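Local coordinates for protein transcriptional regulator URE2 (Saccharomyces cerevisiae, PDB 1K0D) that binds glutathione, reduces peroxides with it, and represses nitrogen catabolite genes by holding their GATA-type transcriptional activators in the cytoplasm, at residues 20-25 and 33-38; 26-31 and 69-74; 122-127 and 163-168. All coordinates share one frame; numbering follows the deposited sequence.

The three contacts illustrate how a glutathione transferase fold combines two domains. Contacts 1 and 2 lie in the thioredoxin-like N-terminal part, their centres about 8 Å apart; both use helix 29-40, and contact 1 sits on strand 20-24 while contact 2 leads into its sheet neighbour 73-76. Their segments alternate along the chain, interlocking the core with the glutathione site. Contact 3 comes later, in the all-helical C-terminal part, joining helices 112-142 and 148-176; its centre is about 22 Å from that of contact 1 and about 21 Å from that of contact 2. K33 NZ nevertheless lies 3.6 Å from T126 CG2. The helix framing the glutathione site therefore also touches the helical domain, through K33.

Contact 1: residues 20-25 and 33-38; sequences YTLFSH and KVAIVL
L22 projects from strand 20-24 into the flank of helix 29-40, its methyl CD1 nearest V34 and its methyl CD2 nearest A35 and L38. L22 CD1 lies 3.9 Å from V34 CG1, the two branched side chains meeting at an angle rather than lying alongside. L22 CD2 turns to the next residues of the helix: it is 4.2 Å from A35 CB and, one helical turn beyond V34, 4.3 Å from L38 CD2. With CG anti to the backbone N (chi1 169°) the branch point of the leucine is held out toward the helix, and chi2 (66°) turns the two methyls to different residues. V34 and L38, four residues apart, present the same side of the helix to the sheet, and segments 20-24 and 33-38 run nearly antiparallel, at 158°. Around them P72, I90, L94 and Y45 continue the apolar surroundings. This is the strand-helix half of the beta-alpha-beta unit formed with strand 45-49. No hydrogen bond crosses between the two segments; cohesion between them therefore comes from dispersion and the exclusion of water, and the fit of the side chains, rather than directional bonding, probably governs their packing.

Contact 2: residues 26-31 and 69-74; sequences RSAPNG and ARVPAL. With GSH (glutathione), chain F.
The glutathione site of the thioredoxin-like domain is built where A28 and N30, at the start of helix 29-40, meet V71 and P72, just before strand 73-76. P72 follows a cis peptide bond, and its ring lies against the first turn of the helix: CD is 3.6 Å from N30 CB, while CG rests at the same separation from N30 O. Alongside, A28 CB approaches V71 CG2 at 4.3 Å. A28 is also the N-cap residue, its carbonyl oxygen accepting a bond from G31 N. Beside the cis bond, the V71 backbone grips the cysteinyl part of glutathione twice. V71 N donates to O2 over 3.0 Å in an almost straight bond (177°), and ligand N2 returns a short one to V71 O at 2.6 Å. The ligand thiol lies close to the helix start, SG2 being 3.6 Å from both A28 CB and N30 ND2. At the glycine carboxylate of the ligand, R70 NE comes within 2.9 Å of O32, and O31 lies above one face of the guanidinium, offset toward its rim; NH1 is tied back to A69 O. S87 and E86 add further hydrogen bonds to glutathione. A cis-proline loop that pairs with the substrate backbone next to a helix N-terminus is the hallmark of glutathione transferases and of the thioredoxin fold at large.

Contact 3: residues 122-127 and 163-168; sequences LFFQTS and GVVEMA
F124 of helix 112-142 reaches across to V164 and V165 of helix 148-176, and this one phenyl ring carries the whole contact between the two segments. At its root, F124 CB stands 7.0 Å from V164 CG1, too far to touch but already directed at the neighbouring helix. CG is placed anti to the backbone N (chi1 177°), which swings the ring outward and lets its far end bridge the remaining gap. Further along, F124 CD2 is still about 5.0 Å from V164 CG1 and from V165 CG2, short of contact with either. Contact begins at F124 CE2, which is 4.1 Å from V164 CG1. F124 CE2 also comes within 4.3 Å of V165 CG2, a methyl that sits at the ring edge, near its plane. At the tip, F124 CZ meets V164 CB at 4.1 Å, an oblique approach. V164 and V165 are consecutive, so their side chains leave the helix in different directions, V164 toward F124 and V165 less directly. Beyond them, V165 packs on F219, V240 and W243 of the same chain. F124 has partners in the second subunit as well, W85 meeting its ring edge-to-face, and on the same helix F123 stacks on F123 of that subunit. The phenylalanine thus joins the intrachain helix packing to the dimer interface. Apolar packing of long neighbouring helices, with the helix of F124 in the dimer interface, is typical of the all-helical C-terminal domain of dimeric glutathione transferases.

Contact 1: residues 20-25 and 33-38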
loop_
_atom_site.group_PDB
_atom_site.type_symbol
_atom_site.label_atom_id
_atom_site.label_comp_id
_atom_site.label_asym_id
_atom_site.label_seq_id
_atom_site.Cartn_x
_atom_site.Cartn_y
_atom_site.Cartn_z
ATOM N N TYR B 20 22.714 -1.970 3.912
ATOM C CA TYR B 20 21.526 -2.454 3.223
ATOM C C TYR B 20 21.800 -2.803 1.772
ATOM O O TYR B 20 22.633 -2.183 1.123
ATOM C CB TYR B 20 20.418 -1.392 3.265
ATOM C CG TYR B 20 20.114 -0.893 4.651
ATOM C CD1 TYR B 20 20.983 -0.014 5.298
ATOM C CD2 TYR B 20 18.982 -1.335 5.344
ATOM C CE1 TYR B 20 20.742 0.409 6.598
ATOM C CE2 TYR B 20 18.730 -0.915 6.649
ATOM C CZ TYR B 20 19.617 -0.046 7.269
ATOM O OH TYR B 20 19.403 0.355 8.566
ATOM N N THR B 21 21.088 -3.805 1.273
ATOM C CA THR B 21 21.217 -4.216 -0.113
ATOM C C THR B 21 19.835 -4.000 -0.708
ATOM O O THR B 21 18.834 -4.493 -0.182
ATOM C CB THR B 21 21.596 -5.710 -0.248
ATOM O OG1 THR B 21 22.853 -5.950 0.399
ATOM C CG2 THR B 21 21.703 -6.101 -1.715
ATOM N N LEU B 22 19.774 -3.248 -1.794
ATOM C CA LEU B 22 18.498 -2.979 -2.434
ATOM C C LEU B 22 18.374 -3.694 -3.767
ATOM O O LEU B 22 19.237 -3.556 -4.633
ATOM C CB LEU B 22 18.326 -1.474 -2.650
ATOM C CG LEU B 22 17.155 -1.033 -3.536
ATOM C CD1 LEU B 22 15.832 -1.390 -2.857
ATOM C CD2 LEU B 22 17.240 0.477 -3.789
ATOM N N PHE B 23 17.311 -4.475 -3.922
ATOM C CA PHE B 23 17.062 -5.158 -5.181
ATOM C C PHE B 23 16.089 -4.291 -5.946
ATOM O O PHE B 23 15.055 -3.904 -5.415
ATOM C CB PHE B 23 16.463 -6.538 -4.953
ATOM C CG PHE B 23 17.433 -7.516 -4.387
ATOM C CD1 PHE B 23 17.569 -7.662 -3.015
ATOM C CD2 PHE B 23 18.228 -8.284 -5.230
ATOM C CE1 PHE B 23 18.486 -8.567 -2.483
ATOM C CE2 PHE B 23 19.144 -9.185 -4.712
ATOM C CZ PHE B 23 19.274 -9.329 -3.333
ATOM N N SER B 24 16.424 -3.983 -7.193
ATOM C CA SER B 24 15.582 -3.124 -8.011
ATOM C C SER B 24 15.781 -3.423 -9.495
ATOM O O SER B 24 16.259 -4.495 -9.871
ATOM C CB SER B 24 15.942 -1.662 -7.724
ATOM O OG SER B 24 15.143 -0.769 -8.481
ATOM N N HIS B 25 15.393 -2.465 -10.330
ATOM C CA HIS B 25 15.546 -2.572 -11.775
ATOM C C HIS B 25 15.845 -1.163 -12.273
ATOM O O HIS B 25 15.272 -0.195 -11.780
ATOM C CB HIS B 25 14.269 -3.111 -12.418
ATOM C CG HIS B 25 14.414 -3.415 -13.874
ATOM N ND1 HIS B 25 14.470 -2.431 -14.839
ATOM C CD2 HIS B 25 14.537 -4.594 -14.531
ATOM C CE1 HIS B 25 14.620 -2.991 -16.027
ATOM N NE2 HIS B 25 14.664 -4.303 -15.868
ATOM N N LYS B 33 12.139 5.018 -5.492
ATOM C CA LYS B 33 11.408 5.575 -4.359
ATOM C C LYS B 33 12.118 5.168 -3.070
ATOM O O LYS B 33 12.224 5.959 -2.136
ATOM C CB LYS B 33 9.970 5.054 -4.315
ATOM C CG LYS B 33 9.152 5.646 -3.169
ATOM C CD LYS B 33 7.929 4.806 -2.827
ATOM C CE LYS B 33 7.020 4.618 -4.020
ATOM N NZ LYS B 33 5.871 3.723 -3.670
ATOM N N VAL B 34 12.608 3.930 -3.026
ATOM C CA VAL B 34 13.309 3.445 -1.846
ATOM C C VAL B 34 14.718 4.033 -1.810
ATOM O O VAL B 34 15.203 4.418 -0.756
ATOM C CB VAL B 34 13.390 1.889 -1.825
ATOM C CG1 VAL B 34 14.268 1.435 -0.680
ATOM C CG2 VAL B 34 11.980 1.284 -1.654
ATOM N N ALA B 35 15.370 4.102 -2.968
ATOM C CA ALA B 35 16.718 4.658 -3.049
ATOM C C ALA B 35 16.705 6.085 -2.509
ATOM O O ALA B 35 17.589 6.482 -1.758
ATOM C CB ALA B 35 17.212 4.644 -4.499
ATOM N N ILE B 36 15.686 6.848 -2.884
ATOM C CA ILE B 36 15.555 8.223 -2.420
ATOM C C ILE B 36 15.488 8.330 -0.892
ATOM O O ILE B 36 16.217 9.118 -0.288
ATOM C CB ILE B 36 14.302 8.888 -3.029
ATOM C CG1 ILE B 36 14.562 9.208 -4.506
ATOM C CG2 ILE B 36 13.941 10.148 -2.248
ATOM C CD1 ILE B 36 13.374 9.777 -5.225
ATOM N N VAL B 37 14.626 7.537 -0.262
ATOM C CA VAL B 37 14.505 7.598 1.194
ATOM C C VAL B 37 15.764 7.074 1.869
ATOM O O VAL B 37 16.190 7.584 2.902
ATOM C CB VAL B 37 13.278 6.804 1.682
ATOM C CG1 VAL B 37 13.236 6.774 3.216
ATOM C CG2 VAL B 37 12.020 7.448 1.123
ATOM N N LEU B 38 16.346 6.040 1.278
ATOM C CA LEU B 38 17.578 5.449 1.784
ATOM C C LEU B 38 18.658 6.554 1.768
ATOM O O LEU B 38 19.414 6.736 2.727
ATOM C CB LEU B 38 17.982 4.296 0.850
ATOM C CG LEU B 38 18.401 2.894 1.318
ATOM C CD1 LEU B 38 17.679 2.457 2.587
ATOM C CD2 LEU B 38 18.114 1.920 0.171
#

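Contact 2: residues 26-31 and 69-74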
loop_
_atom_site.group_PDB
_atom_site.type_symbol
_atom_site.label_atom_id
_atom_site.label_comp_id
_atom_site.label_asym_id
_atom_site.label_seq_id
_atom_site.Cartn_x
_atom_site.Cartn_y
_atom_site.Cartn_z
ATOM N N ARG B 26 16.740 -1.048 -13.248
ATOM C CA ARG B 26 17.138 0.256 -13.768
ATOM C C ARG B 26 16.016 1.214 -14.136
ATOM O O ARG B 26 16.213 2.422 -14.112
ATOM C CB ARG B 26 18.094 0.076 -14.954
ATOM C CG ARG B 26 19.438 -0.527 -14.537
ATOM C CD ARG B 26 20.430 -0.624 -15.688
ATOM N NE ARG B 26 21.696 -1.215 -15.258
ATOM C CZ ARG B 26 21.880 -2.510 -15.012
ATOM N NH1 ARG B 26 23.068 -2.949 -14.617
ATOM N NH2 ARG B 26 20.883 -3.370 -15.177
ATOM N N SER B 27 14.842 0.696 -14.472
ATOM C CA SER B 27 13.728 1.574 -14.820
ATOM C C SER B 27 12.501 1.316 -13.945
ATOM O O SER B 27 11.367 1.367 -14.423
ATOM C CB SER B 27 13.350 1.402 -16.294
ATOM O OG SER B 27 12.870 0.093 -16.549
ATOM N N ALA B 28 12.731 1.035 -12.666
ATOM C CA ALA B 28 11.638 0.773 -11.734
ATOM C C ALA B 28 11.445 1.959 -10.787
ATOM O O ALA B 28 12.237 2.157 -9.863
ATOM C CB ALA B 28 11.929 -0.495 -10.934
ATOM N N PRO B 29 10.393 2.768 -11.013
ATOM C CA PRO B 29 10.095 3.938 -10.175
ATOM C C PRO B 29 10.013 3.588 -8.686
ATOM O O PRO B 29 10.478 4.351 -7.833
ATOM C CB PRO B 29 8.768 4.432 -10.735
ATOM C CG PRO B 29 8.884 4.095 -12.194
ATOM C CD PRO B 29 9.466 2.695 -12.159
ATOM N N ASN B 30 9.433 2.432 -8.377
ATOM C CA ASN B 30 9.327 2.008 -6.989
ATOM C C ASN B 30 10.702 1.745 -6.397
ATOM O O ASN B 30 10.901 1.874 -5.191
ATOM C CB ASN B 30 8.458 0.760 -6.867
ATOM C CG ASN B 30 6.984 1.079 -6.953
ATOM O OD1 ASN B 30 6.508 2.011 -6.306
ATOM N ND2 ASN B 30 6.249 0.311 -7.751
ATOM N N GLY B 31 11.650 1.375 -7.250
ATOM C CA GLY B 31 12.998 1.122 -6.780
ATOM C C GLY B 31 13.634 2.436 -6.378
ATOM O O GLY B 31 14.218 2.547 -5.300
ATOM N N ALA B 69 8.054 -11.965 -5.739
ATOM C CA ALA B 69 8.976 -11.983 -6.876
ATOM C C ALA B 69 8.979 -10.689 -7.697
ATOM O O ALA B 69 9.021 -10.724 -8.930
ATOM C CB ALA B 69 8.653 -13.176 -7.787
ATOM N N ARG B 70 8.930 -9.554 -7.008
ATOM C CA ARG B 70 8.939 -8.248 -7.661
ATOM C C ARG B 70 9.932 -7.338 -6.945
ATOM O O ARG B 70 10.443 -7.677 -5.877
ATOM C CB ARG B 70 7.539 -7.612 -7.613
ATOM C CG ARG B 70 6.470 -8.338 -8.430
ATOM C CD ARG B 70 6.743 -8.215 -9.930
ATOM N NE ARG B 70 5.711 -8.847 -10.757
ATOM C CZ ARG B 70 5.564 -10.163 -10.909
ATOM N NH1 ARG B 70 6.385 -11.010 -10.293
ATOM N NH2 ARG B 70 4.584 -10.635 -11.672
ATOM N N VAL B 71 10.215 -6.190 -7.547
ATOM C CA VAL B 71 11.123 -5.226 -6.945
ATOM C C VAL B 71 10.304 -3.993 -6.580
ATOM O O VAL B 71 9.281 -3.712 -7.205
ATOM C CB VAL B 71 12.268 -4.825 -7.906
ATOM C CG1 VAL B 71 13.280 -5.961 -8.015
ATOM C CG2 VAL B 71 11.706 -4.485 -9.269
ATOM N N PRO B 72 10.749 -3.234 -5.573
ATOM C CA PRO B 72 11.960 -3.481 -4.790
ATOM C C PRO B 72 11.792 -4.411 -3.594
ATOM O O PRO B 72 10.681 -4.709 -3.154
ATOM C CB PRO B 72 12.339 -2.085 -4.336
ATOM C CG PRO B 72 10.974 -1.522 -3.983
ATOM C CD PRO B 72 10.117 -1.962 -5.166
ATOM N N ALA B 73 12.927 -4.856 -3.078
ATOM C CA ALA B 73 12.990 -5.696 -1.893
ATOM C C ALA B 73 14.257 -5.180 -1.230
ATOM O O ALA B 73 15.227 -4.839 -1.917
ATOM C CB ALA B 73 13.136 -7.166 -2.264
ATOM N N LEU B 74 14.245 -5.092 0.090
ATOM C CA LEU B 74 15.401 -4.586 0.808
ATOM C C LEU B 74 15.876 -5.568 1.861
ATOM O O LEU B 74 15.074 -6.208 2.535
ATOM C CB LEU B 74 15.062 -3.267 1.500
ATOM C CG LEU B 74 16.240 -2.629 2.230
ATOM C CD1 LEU B 74 17.172 -2.012 1.185
ATOM C CD2 LEU B 74 15.753 -1.567 3.210
HETATM N N1 GSH F . 3.223 -2.458 -4.949
HETATM C CA1 GSH F . 4.639 -2.762 -5.201
HETATM C C1 GSH F . 5.619 -1.810 -4.449
HETATM O O11 GSH F . 5.257 -0.647 -4.206
HETATM O O12 GSH F . 6.787 -2.305 -4.116
HETATM C CB1 GSH F . 4.900 -2.725 -6.735
HETATM C CG1 GSH F . 5.964 -3.777 -7.167
HETATM C CD1 GSH F . 6.174 -3.707 -8.711
HETATM O OE1 GSH F . 5.207 -3.791 -9.488
HETATM N N2 GSH F . 7.456 -3.565 -9.105
HETATM C CA2 GSH F . 7.816 -3.498 -10.540
HETATM C C2 GSH F . 8.362 -4.873 -11.003
HETATM O O2 GSH F . 8.926 -5.651 -10.220
HETATM C CB2 GSH F . 8.917 -2.437 -10.761
HETATM S SG2 GSH F . 8.322 -0.719 -10.547
HETATM N N3 GSH F . 8.188 -5.179 -12.323
HETATM C CA3 GSH F . 8.646 -6.445 -12.948
HETATM C C3 GSH F . 7.457 -7.374 -13.223
HETATM O O31 GSH F . 7.723 -8.466 -13.753
HETATM O O32 GSH F . 6.297 -6.997 -12.909
#

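Contact 3: residues 122-127 and 163-168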
loop_
_atom_site.group_PDB
_atom_site.type_symbol
_atom_site.label_atom_id
_atom_site.label_comp_id
_atom_site.label_asym_id
_atom_site.label_seq_id
_atom_site.Cartn_x
_atom_site.Cartn_y
_atom_site.Cartn_z
ATOM N N LEU B 122 0.710 7.878 1.750
ATOM C CA LEU B 122 1.589 6.801 1.320
ATOM C C LEU B 122 0.775 5.646 0.728
ATOM O O LEU B 122 1.119 5.121 -0.330
ATOM C CB LEU B 122 2.441 6.313 2.490
ATOM C CG LEU B 122 3.410 5.172 2.177
ATOM C CD1 LEU B 122 4.394 5.580 1.062
ATOM C CD2 LEU B 122 4.154 4.812 3.442
ATOM N N PHE B 123 -0.303 5.255 1.402
ATOM C CA PHE B 123 -1.149 4.181 0.890
ATOM C C PHE B 123 -1.864 4.654 -0.380
ATOM O O PHE B 123 -2.050 3.881 -1.317
ATOM C CB PHE B 123 -2.161 3.722 1.951
ATOM C CG PHE B 123 -1.656 2.602 2.829
ATOM C CD1 PHE B 123 -1.127 2.864 4.089
ATOM C CD2 PHE B 123 -1.688 1.281 2.376
ATOM C CE1 PHE B 123 -0.636 1.831 4.894
ATOM C CE2 PHE B 123 -1.199 0.235 3.170
ATOM C CZ PHE B 123 -0.670 0.514 4.437
ATOM N N PHE B 124 -2.249 5.925 -0.421
ATOM C CA PHE B 124 -2.905 6.483 -1.611
ATOM C C PHE B 124 -1.942 6.380 -2.812
ATOM O O PHE B 124 -2.326 5.961 -3.907
ATOM C CB PHE B 124 -3.277 7.949 -1.358
ATOM C CG PHE B 124 -3.887 8.648 -2.546
ATOM C CD1 PHE B 124 -4.983 8.100 -3.211
ATOM C CD2 PHE B 124 -3.402 9.881 -2.963
ATOM C CE1 PHE B 124 -5.589 8.774 -4.273
ATOM C CE2 PHE B 124 -3.998 10.568 -4.023
ATOM C CZ PHE B 124 -5.097 10.013 -4.681
ATOM N N GLN B 125 -0.681 6.734 -2.591
ATOM C CA GLN B 125 0.325 6.671 -3.653
ATOM C C GLN B 125 0.593 5.246 -4.147
ATOM O O GLN B 125 0.527 4.979 -5.346
ATOM C CB GLN B 125 1.645 7.298 -3.175
ATOM C CG GLN B 125 2.687 7.499 -4.282
ATOM C CD GLN B 125 3.436 6.225 -4.648
ATOM O OE1 GLN B 125 3.625 5.924 -5.823
ATOM N NE2 GLN B 125 3.875 5.481 -3.641
ATOM N N THR B 126 0.889 4.333 -3.226
ATOM C CA THR B 126 1.193 2.949 -3.586
ATOM C C THR B 126 0.009 2.153 -4.138
ATOM O O THR B 126 0.188 1.271 -4.985
ATOM C CB THR B 126 1.750 2.164 -2.375
ATOM O OG1 THR B 126 0.742 2.076 -1.361
ATOM C CG2 THR B 126 2.970 2.863 -1.796
ATOM N N SER B 127 -1.193 2.471 -3.665
ATOM C CA SER B 127 -2.393 1.755 -4.080
ATOM C C SER B 127 -3.290 2.428 -5.115
ATOM O O SER B 127 -3.937 1.739 -5.902
ATOM C CB SER B 127 -3.224 1.410 -2.840
ATOM O OG SER B 127 -2.414 0.729 -1.882
ATOM N N GLY B 163 -5.173 15.326 -9.535
ATOM C CA GLY B 163 -6.000 16.461 -9.170
ATOM C C GLY B 163 -6.178 16.498 -7.659
ATOM O O GLY B 163 -6.267 17.572 -7.064
ATOM N N VAL B 164 -6.236 15.321 -7.033
ATOM C CA VAL B 164 -6.382 15.236 -5.579
ATOM C C VAL B 164 -5.131 15.825 -4.923
ATOM O O VAL B 164 -5.216 16.562 -3.938
ATOM C CB VAL B 164 -6.555 13.769 -5.109
ATOM C CG1 VAL B 164 -6.612 13.704 -3.592
ATOM C CG2 VAL B 164 -7.826 13.183 -5.705
ATOM N N VAL B 165 -3.967 15.504 -5.475
ATOM C CA VAL B 165 -2.711 16.026 -4.941
ATOM C C VAL B 165 -2.617 17.541 -5.174
ATOM O O VAL B 165 -2.209 18.300 -4.290
ATOM C CB VAL B 165 -1.494 15.339 -5.604
ATOM C CG1 VAL B 165 -0.207 15.958 -5.097
ATOM C CG2 VAL B 165 -1.516 13.839 -5.303
ATOM N N GLU B 166 -2.998 17.972 -6.373
ATOM C CA GLU B 166 -2.968 19.387 -6.731
ATOM C C GLU B 166 -3.833 20.184 -5.753
ATOM O O GLU B 166 -3.387 21.180 -5.185
ATOM C CB GLU B 166 -3.496 19.578 -8.156
ATOM C CG GLU B 166 -3.493 21.020 -8.634
ATOM C CD GLU B 166 -2.096 21.540 -8.932
ATOM O OE1 GLU B 166 -1.958 22.748 -9.229
ATOM O OE2 GLU B 166 -1.132 20.743 -8.878
ATOM N N MET B 167 -5.069 19.735 -5.564
ATOM C CA MET B 167 -6.008 20.392 -4.662
ATOM C C MET B 167 -5.433 20.506 -3.246
ATOM O O MET B 167 -5.436 21.585 -2.652
ATOM C CB MET B 167 -7.336 19.616 -4.648
ATOM C CG MET B 167 -8.374 20.110 -3.641
ATOM S SD MET B 167 -10.026 19.358 -3.878
ATOM C CE MET B 167 -9.765 17.669 -3.229
ATOM N N ALA B 168 -4.938 19.396 -2.707
ATOM C CA ALA B 168 -4.365 19.402 -1.368
ATOM C C ALA B 168 -3.218 20.410 -1.264
ATOM O O ALA B 168 -3.123 21.152 -0.284
ATOM C CB ALA B 168 -3.875 18.008 -0.998
#